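Local atomic coordinates of CurJ (Moorea producens 3L, PDB entry 5TZ6), a protein that is a polyketide synthase dehydratase that probably carries out a vinylogous dehydration in curacin biosynthesis, here an inactive mutant with a bound hydroxy-enoic acid. Residues Q106-D111 and W131-T136; F182-Q187 and M199-T204. The protein carries 1 engineered substitution. All blocks are in the same frame, centred on the assembly; numbering follows the deposited sequence.

Contact 1 (Q106-D111 and W131-T136); sequences QVISFD and WAVHAT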
ATOM      1  N   GLN A 106      -7.550  -0.450 -14.096  1.00 51.56           N
ATOM      2  CA  GLN A 106      -6.380  -0.869 -14.854  1.00 55.80           C
ATOM      3  C   GLN A 106      -5.566  -1.835 -14.002  1.00 52.27           C
ATOM      4  O   GLN A 106      -5.205  -1.510 -12.868  1.00 61.46           O
ATOM      5  CB  GLN A 106      -5.513   0.330 -15.251  1.00 58.72           C
ATOM      6  CG  GLN A 106      -6.136   1.230 -16.294  1.00 68.98           C
ATOM      7  CD  GLN A 106      -5.248   2.405 -16.646  1.00 79.34           C
ATOM      8  OE1 GLN A 106      -5.044   3.308 -15.833  1.00 80.19           O
ATOM      9  NE2 GLN A 106      -4.709   2.398 -17.867  1.00 81.84           N
ATOM     10  N   VAL A 107      -5.284  -3.014 -14.543  1.00 44.78           N
ATOM     11  CA  VAL A 107      -4.330  -3.951 -13.966  1.00 44.54           C
ATOM     12  C   VAL A 107      -3.011  -3.789 -14.709  1.00 49.29           C
ATOM     13  O   VAL A 107      -2.935  -4.070 -15.919  1.00 43.41           O
ATOM     14  CB  VAL A 107      -4.826  -5.403 -14.057  1.00 46.60           C
ATOM     15  CG1 VAL A 107      -3.768  -6.342 -13.503  1.00 41.72           C
ATOM     16  CG2 VAL A 107      -6.141  -5.582 -13.312  1.00 44.37           C
ATOM     17  N   ILE A 108      -1.978  -3.362 -13.967  1.00 48.25           N
ATOM     18  CA  ILE A 108      -0.655  -3.041 -14.494  1.00 53.29           C
ATOM     19  C   ILE A 108       0.392  -3.822 -13.704  1.00 51.39           C
ATOM     20  O   ILE A 108       0.111  -4.390 -12.649  1.00 52.82           O
ATOM     21  CB  ILE A 108      -0.337  -1.532 -14.420  1.00 50.92           C
ATOM     22  CG1 ILE A 108      -0.080  -1.111 -12.973  1.00 45.75           C
ATOM     23  CG2 ILE A 108      -1.468  -0.708 -15.017  1.00 48.73           C
ATOM     24  CD1 ILE A 108       0.379   0.321 -12.848  1.00 49.03           C
ATOM     25  N   SER A 109       1.620  -3.833 -14.224  1.00 51.95           N
ATOM     26  CA  SER A 109       2.744  -4.444 -13.521  1.00 55.61           C
ATOM     27  C   SER A 109       4.042  -3.741 -13.894  1.00 60.85           C
ATOM     28  O   SER A 109       4.119  -2.998 -14.877  1.00 62.72           O
ATOM     29  CB  SER A 109       2.857  -5.936 -13.832  1.00 60.31           C
ATOM     30  OG  SER A 109       3.415  -6.115 -15.116  1.00 61.26           O
ATOM     31  N   PHE A 110       5.073  -4.001 -13.090  1.00 57.35           N
ATOM     32  CA  PHE A 110       6.394  -3.406 -13.258  1.00 59.31           C
ATOM     33  C   PHE A 110       7.387  -4.182 -12.403  1.00 57.79           C
ATOM     34  O   PHE A 110       7.001  -4.928 -11.497  1.00 68.43           O
ATOM     35  CB  PHE A 110       6.402  -1.915 -12.880  1.00 67.30           C
ATOM     36  CG  PHE A 110       5.848  -1.618 -11.507  1.00 70.09           C
ATOM     37  CD1 PHE A 110       4.506  -1.310 -11.336  1.00 71.29           C
ATOM     38  CD2 PHE A 110       6.671  -1.637 -10.389  1.00 73.04           C
ATOM     39  CE1 PHE A 110       3.992  -1.031 -10.075  1.00 65.56           C
ATOM     40  CE2 PHE A 110       6.164  -1.356  -9.129  1.00 71.64           C
ATOM     41  CZ  PHE A 110       4.823  -1.054  -8.972  1.00 68.15           C
ATOM     42  N   ASP A 111       8.671  -4.008 -12.710  1.00 87.03           N
ATOM     43  CA  ASP A 111       9.738  -4.725 -12.020  1.00102.75           C
ATOM     44  C   ASP A 111      10.172  -3.886 -10.824  1.00116.93           C
ATOM     45  O   ASP A 111      10.700  -2.782 -10.991  1.00114.59           O
ATOM     46  CB  ASP A 111      10.905  -4.985 -12.968  1.00112.25           C
ATOM     47  CG  ASP A 111      11.797  -6.123 -12.507  1.00130.20           C
ATOM     48  OD1 ASP A 111      11.987  -6.281 -11.282  1.00136.52           O
ATOM     49  OD2 ASP A 111      12.320  -6.855 -13.374  1.00137.58           O
ATOM     50  N   TRP A 131       6.564   0.300 -17.115  1.00 70.91           N
ATOM     51  CA  TRP A 131       5.413  -0.442 -16.618  1.00 67.18           C
ATOM     52  C   TRP A 131       4.544  -0.854 -17.797  1.00 64.12           C
ATOM     53  O   TRP A 131       4.704  -0.362 -18.918  1.00 61.23           O
ATOM     54  CB  TRP A 131       4.609   0.376 -15.602  1.00 59.45           C
ATOM     55  CG  TRP A 131       4.250   1.753 -16.074  1.00 64.22           C
ATOM     56  CD1 TRP A 131       5.087   2.828 -16.184  1.00 70.93           C
ATOM     57  CD2 TRP A 131       2.957   2.209 -16.485  1.00 56.76           C
ATOM     58  NE1 TRP A 131       4.392   3.924 -16.642  1.00 70.80           N
ATOM     59  CE2 TRP A 131       3.084   3.568 -16.834  1.00 67.20           C
ATOM     60  CE3 TRP A 131       1.706   1.599 -16.594  1.00 53.67           C
ATOM     61  CZ2 TRP A 131       2.008   4.325 -17.287  1.00 68.92           C
ATOM     62  CZ3 TRP A 131       0.640   2.351 -17.040  1.00 62.89           C
ATOM     63  CH2 TRP A 131       0.797   3.698 -17.383  1.00 70.99           C
ATOM     64  N   ALA A 132       3.608  -1.761 -17.524  1.00 56.76           N
ATOM     65  CA  ALA A 132       2.769  -2.346 -18.557  1.00 58.77           C
ATOM     66  C   ALA A 132       1.336  -2.466 -18.060  1.00 54.54           C
ATOM     67  O   ALA A 132       1.090  -2.669 -16.869  1.00 53.10           O
ATOM     68  CB  ALA A 132       3.287  -3.723 -18.982  1.00 57.45           C
ATOM     69  N   VAL A 133       0.391  -2.334 -18.988  1.00 51.92           N
ATOM     70  CA  VAL A 133      -1.028  -2.510 -18.697  1.00 47.46           C
ATOM     71  C   VAL A 133      -1.459  -3.879 -19.207  1.00 47.96           C
ATOM     72  O   VAL A 133      -1.252  -4.216 -20.382  1.00 58.25           O
ATOM     73  CB  VAL A 133      -1.870  -1.390 -19.331  1.00 58.82           C
ATOM     74  CG1 VAL A 133      -3.342  -1.606 -19.038  1.00 61.72           C
ATOM     75  CG2 VAL A 133      -1.416  -0.035 -18.813  1.00 61.16           C
ATOM     76  N   HIS A 134      -2.050  -4.678 -18.321  1.00 47.66           N
ATOM     77  CA  HIS A 134      -2.465  -6.026 -18.666  1.00 52.09           C
ATOM     78  C   HIS A 134      -3.968  -6.203 -18.749  1.00 50.83           C
ATOM     79  O   HIS A 134      -4.424  -7.138 -19.418  1.00 52.58           O
ATOM     80  CB  HIS A 134      -1.901  -7.025 -17.647  1.00 51.30           C
ATOM     81  CG  HIS A 134      -0.422  -6.912 -17.470  1.00 58.94           C
ATOM     82  ND1 HIS A 134       0.459  -7.027 -18.524  1.00 55.49           N
ATOM     83  CD2 HIS A 134       0.332  -6.680 -16.370  1.00 61.12           C
ATOM     84  CE1 HIS A 134       1.694  -6.879 -18.078  1.00 66.97           C
ATOM     85  NE2 HIS A 134       1.644  -6.666 -16.775  1.00 63.69           N
ATOM     86  N   ALA A 135      -4.748  -5.333 -18.112  1.00 48.42           N
ATOM     87  CA  ALA A 135      -6.187  -5.434 -18.315  1.00 44.19           C
ATOM     88  C   ALA A 135      -6.827  -4.104 -17.975  1.00 45.37           C
ATOM     89  O   ALA A 135      -6.333  -3.367 -17.126  1.00 51.40           O
ATOM     90  CB  ALA A 135      -6.804  -6.560 -17.471  1.00 45.32           C
ATOM     91  N   THR A 136      -7.918  -3.795 -18.660  1.00 43.32           N
ATOM     92  CA  THR A 136      -8.650  -2.569 -18.396  1.00 50.70           C
ATOM     93  C   THR A 136     -10.129  -2.883 -18.457  1.00 45.13           C
ATOM     94  O   THR A 136     -10.543  -3.865 -19.079  1.00 47.49           O
ATOM     95  CB  THR A 136      -8.283  -1.471 -19.402  1.00 49.43           C
ATOM     96  OG1 THR A 136      -8.549  -1.936 -20.728  1.00 52.71           O
ATOM     97  CG2 THR A 136      -6.813  -1.154 -19.300  1.00 50.66           C
TER

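Contact 2 (F182-Q187 and M199-T204); sequences FRWIEQ and MKVPKT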
ATOM      1  N   PHE A 182      -4.066 -26.367 -14.575  1.00 47.72           N
ATOM      2  CA  PHE A 182      -4.909 -25.690 -15.554  1.00 52.56           C
ATOM      3  C   PHE A 182      -5.815 -26.648 -16.321  1.00 53.43           C
ATOM      4  O   PHE A 182      -6.534 -26.209 -17.227  1.00 53.48           O
ATOM      5  CB  PHE A 182      -4.044 -24.882 -16.540  1.00 52.26           C
ATOM      6  CG  PHE A 182      -3.757 -23.480 -16.081  1.00 59.08           C
ATOM      7  CD1 PHE A 182      -4.635 -22.445 -16.374  1.00 59.71           C
ATOM      8  CD2 PHE A 182      -2.620 -23.194 -15.347  1.00 60.25           C
ATOM      9  CE1 PHE A 182      -4.386 -21.144 -15.937  1.00 53.19           C
ATOM     10  CE2 PHE A 182      -2.362 -21.895 -14.912  1.00 57.06           C
ATOM     11  CZ  PHE A 182      -3.249 -20.872 -15.204  1.00 51.39           C
ATOM     12  N   ARG A 183      -5.811 -27.937 -15.983  1.00 47.85           N
ATOM     13  CA  ARG A 183      -6.586 -28.945 -16.706  1.00 48.99           C
ATOM     14  C   ARG A 183      -7.786 -29.345 -15.854  1.00 56.38           C
ATOM     15  O   ARG A 183      -7.806 -30.400 -15.222  1.00 59.40           O
ATOM     16  CB  ARG A 183      -5.704 -30.148 -17.074  1.00 55.75           C
ATOM     17  CG  ARG A 183      -4.604 -29.791 -18.079  1.00 51.59           C
ATOM     18  CD  ARG A 183      -3.752 -30.980 -18.482  1.00 55.94           C
ATOM     19  NE  ARG A 183      -2.741 -30.571 -19.448  1.00 50.15           N
ATOM     20  CZ  ARG A 183      -2.376 -31.287 -20.508  1.00 58.67           C
ATOM     21  NH1 ARG A 183      -1.454 -30.815 -21.344  1.00 50.20           N
ATOM     22  NH2 ARG A 183      -2.958 -32.456 -20.754  1.00 51.82           N
ATOM     23  N   TRP A 184      -8.798 -28.476 -15.844  1.00 52.15           N
ATOM     24  CA  TRP A 184     -10.031 -28.692 -15.100  1.00 50.61           C
ATOM     25  C   TRP A 184     -11.049 -29.516 -15.873  1.00 48.07           C
ATOM     26  O   TRP A 184     -11.871 -30.209 -15.259  1.00 48.92           O
ATOM     27  CB  TRP A 184     -10.680 -27.346 -14.738  1.00 57.27           C
ATOM     28  CG  TRP A 184     -10.078 -26.606 -13.573  1.00 50.19           C
ATOM     29  CD1 TRP A 184      -8.828 -26.066 -13.496  1.00 45.43           C
ATOM     30  CD2 TRP A 184     -10.717 -26.319 -12.321  1.00 47.06           C
ATOM     31  NE1 TRP A 184      -8.646 -25.464 -12.275  1.00 51.28           N
ATOM     32  CE2 TRP A 184      -9.791 -25.606 -11.534  1.00 56.49           C
ATOM     33  CE3 TRP A 184     -11.980 -26.600 -11.788  1.00 48.44           C
ATOM     34  CZ2 TRP A 184     -10.089 -25.168 -10.242  1.00 49.62           C
ATOM     35  CZ3 TRP A 184     -12.275 -26.166 -10.501  1.00 50.34           C
ATOM     36  CH2 TRP A 184     -11.333 -25.458  -9.746  1.00 61.87           C
ATOM     37  N   ILE A 185     -11.032 -29.438 -17.201  1.00 45.30           N
ATOM     38  CA  ILE A 185     -12.062 -30.067 -18.023  1.00 65.71           C
ATOM     39  C   ILE A 185     -11.839 -31.575 -18.044  1.00 66.99           C
ATOM     40  O   ILE A 185     -10.881 -32.068 -18.645  1.00 66.13           O
ATOM     41  CB  ILE A 185     -12.087 -29.481 -19.439  1.00 55.77           C
ATOM     42  CG1 ILE A 185     -12.379 -27.974 -19.357  1.00 51.18           C
ATOM     43  CG2 ILE A 185     -13.095 -30.220 -20.303  1.00 57.70           C
ATOM     44  CD1 ILE A 185     -12.426 -27.254 -20.672  1.00 57.37           C
ATOM     45  N   GLU A 186     -12.725 -32.313 -17.377  1.00 77.07           N
ATOM     46  CA  GLU A 186     -12.663 -33.766 -17.371  1.00 80.48           C
ATOM     47  C   GLU A 186     -13.489 -34.395 -18.480  1.00 78.32           C
ATOM     48  O   GLU A 186     -13.111 -35.455 -18.990  1.00 80.65           O
ATOM     49  CB  GLU A 186     -13.143 -34.321 -16.027  1.00 95.43           C
ATOM     50  CG  GLU A 186     -12.219 -34.035 -14.860  1.00113.60           C
ATOM     51  CD  GLU A 186     -11.424 -35.258 -14.451  1.00136.89           C
ATOM     52  OE1 GLU A 186     -12.041 -36.234 -13.972  1.00143.24           O
ATOM     53  OE2 GLU A 186     -10.184 -35.247 -14.614  1.00150.22           O
ATOM     54  N   GLN A 187     -14.605 -33.783 -18.879  1.00 74.99           N
ATOM     55  CA  GLN A 187     -15.433 -34.414 -19.901  1.00 68.89           C
ATOM     56  C   GLN A 187     -16.010 -33.356 -20.825  1.00 63.61           C
ATOM     57  O   GLN A 187     -16.194 -32.203 -20.428  1.00 64.00           O
ATOM     58  CB  GLN A 187     -16.557 -35.241 -19.269  1.00 70.68           C
ATOM     59  CG  GLN A 187     -16.094 -36.574 -18.731  1.00 79.96           C
ATOM     60  CD  GLN A 187     -17.248 -37.444 -18.293  1.00 94.90           C
ATOM     61  OE1 GLN A 187     -17.541 -38.471 -18.907  1.00 98.90           O
ATOM     62  NE2 GLN A 187     -17.924 -37.026 -17.230  1.00 99.07           N
ATOM     63  N   MET A 199     -16.206 -30.336 -15.315  1.00 68.25           N
ATOM     64  CA  MET A 199     -14.953 -29.880 -14.737  1.00 66.41           C
ATOM     65  C   MET A 199     -14.808 -30.368 -13.305  1.00 72.49           C
ATOM     66  O   MET A 199     -15.778 -30.387 -12.539  1.00 76.06           O
ATOM     67  CB  MET A 199     -14.856 -28.358 -14.747  1.00 63.80           C
ATOM     68  CG  MET A 199     -14.401 -27.796 -16.066  1.00 75.18           C
ATOM     69  SD  MET A 199     -15.157 -26.211 -16.417  1.00 75.20           S
ATOM     70  CE  MET A 199     -14.112 -25.646 -17.759  1.00 70.36           C
ATOM     71  N   LYS A 200     -13.584 -30.757 -12.960  1.00 69.94           N
ATOM     72  CA  LYS A 200     -13.217 -31.126 -11.603  1.00 70.97           C
ATOM     73  C   LYS A 200     -11.976 -30.342 -11.207  1.00 71.35           C
ATOM     74  O   LYS A 200     -11.147 -29.987 -12.052  1.00 73.09           O
ATOM     75  CB  LYS A 200     -12.937 -32.630 -11.463  1.00 79.79           C
ATOM     76  CG  LYS A 200     -14.153 -33.525 -11.628  1.00100.10           C
ATOM     77  CD  LYS A 200     -13.771 -34.991 -11.458  1.00119.35           C
ATOM     78  CE  LYS A 200     -14.988 -35.908 -11.524  1.00131.34           C
ATOM     79  NZ  LYS A 200     -14.620 -37.345 -11.368  1.00134.14           N
ATOM     80  N   VAL A 201     -11.871 -30.055  -9.915  1.00 66.89           N
ATOM     81  CA  VAL A 201     -10.766 -29.269  -9.376  1.00 64.49           C
ATOM     82  C   VAL A 201      -9.502 -30.118  -9.449  1.00 66.43           C
ATOM     83  O   VAL A 201      -9.478 -31.236  -8.910  1.00 68.65           O
ATOM     84  CB  VAL A 201     -11.066 -28.803  -7.941  1.00 60.05           C
ATOM     85  CG1 VAL A 201     -11.573 -29.956  -7.120  1.00 64.58           C
ATOM     86  CG2 VAL A 201      -9.824 -28.196  -7.306  1.00 60.69           C
ATOM     87  N   PRO A 202      -8.455 -29.661 -10.135  1.00 59.78           N
ATOM     88  CA  PRO A 202      -7.217 -30.443 -10.190  1.00 59.64           C
ATOM     89  C   PRO A 202      -6.740 -30.835  -8.797  1.00 80.18           C
ATOM     90  O   PRO A 202      -6.920 -30.103  -7.822  1.00 87.91           O
ATOM     91  CB  PRO A 202      -6.231 -29.488 -10.866  1.00 60.50           C
ATOM     92  CG  PRO A 202      -7.089 -28.629 -11.725  1.00 55.98           C
ATOM     93  CD  PRO A 202      -8.393 -28.464 -10.992  1.00 53.47           C
ATOM     94  N   LYS A 203      -6.110 -32.006  -8.721  1.00 82.63           N
ATOM     95  CA  LYS A 203      -5.584 -32.508  -7.460  1.00 80.95           C
ATOM     96  C   LYS A 203      -4.442 -31.653  -6.919  1.00 74.18           C
ATOM     97  O   LYS A 203      -4.128 -31.737  -5.729  1.00 79.08           O
ATOM     98  CB  LYS A 203      -5.171 -33.967  -7.655  1.00 90.05           C
ATOM     99  CG  LYS A 203      -6.389 -34.877  -7.807  1.00 98.55           C
ATOM    100  CD  LYS A 203      -6.087 -36.158  -8.565  1.00107.11           C
ATOM    101  CE  LYS A 203      -6.264 -35.926 -10.065  1.00104.96           C
ATOM    102  NZ  LYS A 203      -5.912 -37.102 -10.907  1.00 98.06           N
ATOM    103  N   THR A 204      -3.818 -30.833  -7.759  1.00 71.53           N
ATOM    104  CA  THR A 204      -2.717 -29.979  -7.334  1.00 78.59           C
ATOM    105  C   THR A 204      -3.172 -28.648  -6.731  1.00 81.47           C
ATOM    106  O   THR A 204      -2.337 -27.919  -6.186  1.00 82.83           O
ATOM    107  CB  THR A 204      -1.761 -29.731  -8.510  1.00 76.45           C
ATOM    108  OG1 THR A 204      -2.510 -29.520  -9.715  1.00 74.20           O
ATOM    109  CG2 THR A 204      -0.831 -30.917  -8.693  1.00 68.75           C
TER
HETATM  110  O   HOH W   1      -9.109 -32.031 -13.014  1.00118.03           O

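Contact 1 (Q106-D111 and W131-T136)
Ser109 and His134 meet on one face of an antiparallel strand pair, 102-110 with 132-141, in the first hotdog-like half of the dehydratase. A classic beta bulge marks the pairing: His134 and Ala135 both face Val107. The bulge probably helps to bring the imidazole round to Ser109. His134 CG lies beside its own backbone N (chi1 -53°), and the ring edge turns to the serine. Ser109 OG sits near the ring plane and hydrogen-bonds His134 NE2 at a very short 2.5 Å. Both groups have second partners. Arg90 NH2 bonds Ser109 OG, and His134 ND1 bonds the Gln80 carbonyl, which probably fixes the ring's rotation.

Val107 and Ala135 share this face, their CB atoms 4.1 Å apart. Both also touch His54 of helix 51-65. The other face carries Ile108, Val133, Gln106 and Thr136. Ile108 CG2 meets Val133 CG2 at 3.9 Å, while Ile108 CD1 reaches Trp131 CE3 at 4.2 Å, set obliquely to the indole. Gln106 and Thr136 run side by side, with Gln106 CG 3.9 Å from Thr136 CG2. Leu20 of the second subunit packs on Gln106, Ile108 and Trp131. At the bulge, Val107 O takes two backbone donors, His134 N at 2.6 Å and Ala135 N at 3.1 Å.

Contact 2 (F182-Q187 and M199-T204)
Trp184 lies against Val201 and Pro202, which share one face of its indole. These are CH-pi contacts. Val201 CA stands 3.8 Å from the centroid of the six-membered ring, 17° off the normal. Pro202 CD lies over the five-membered ring, and Pro202 CG approaches Trp184 CD1 at 3.6 Å. Trp184 CG is turned beside its own backbone N (chi1 -78°), which places the indole beneath this pair. Trp184 NE1 bonds Thr216 OG1 of helix 215-223. An alanine at this position would probably leave Val201 and Pro202 without their aromatic floor and Thr216 without its indole partner.

Ile185 and Met199, a non-hydrogen-bonded antiparallel pair, lie side by side, and Met199 CE packs against CG1 and CD1 of Ile185.

Backbone polar contacts close the pairing. Lys200 N gives a 2.9 Å hydrogen bond to Trp184 O. One water donates to both Arg183 O and Lys200 O.

Glu186 OE1 and Lys200 NZ form a long salt bridge, 3.8 Å apart. Glu186 and Gln187 both face Gln198, a classic beta bulge in the hairpin 185-190/194-200 of the second hotdog-like half.

Contacts 1 and 2 lie on opposite sides of the chain's centre and do not touch. Their centres are 29 Å apart and their nearest atoms about 14 Å apart. The first belongs to one hotdog-like half, the second to the other, as in a double hotdog. The bound acid lies about 10 Å from the side chain of His134 in contact 1 and about 10 Å from that of Ile185 in contact 2. Neither residue is part of the pocket. Contact 1 backs helix 51-65, whose first residue, Gly51, lines the ligand pocket. Phe182, at the start of segment 182-187, touches Asp219 and meets Phe41 edge-to-face; both line the pocket, and Phe41 is probably the engineered residue.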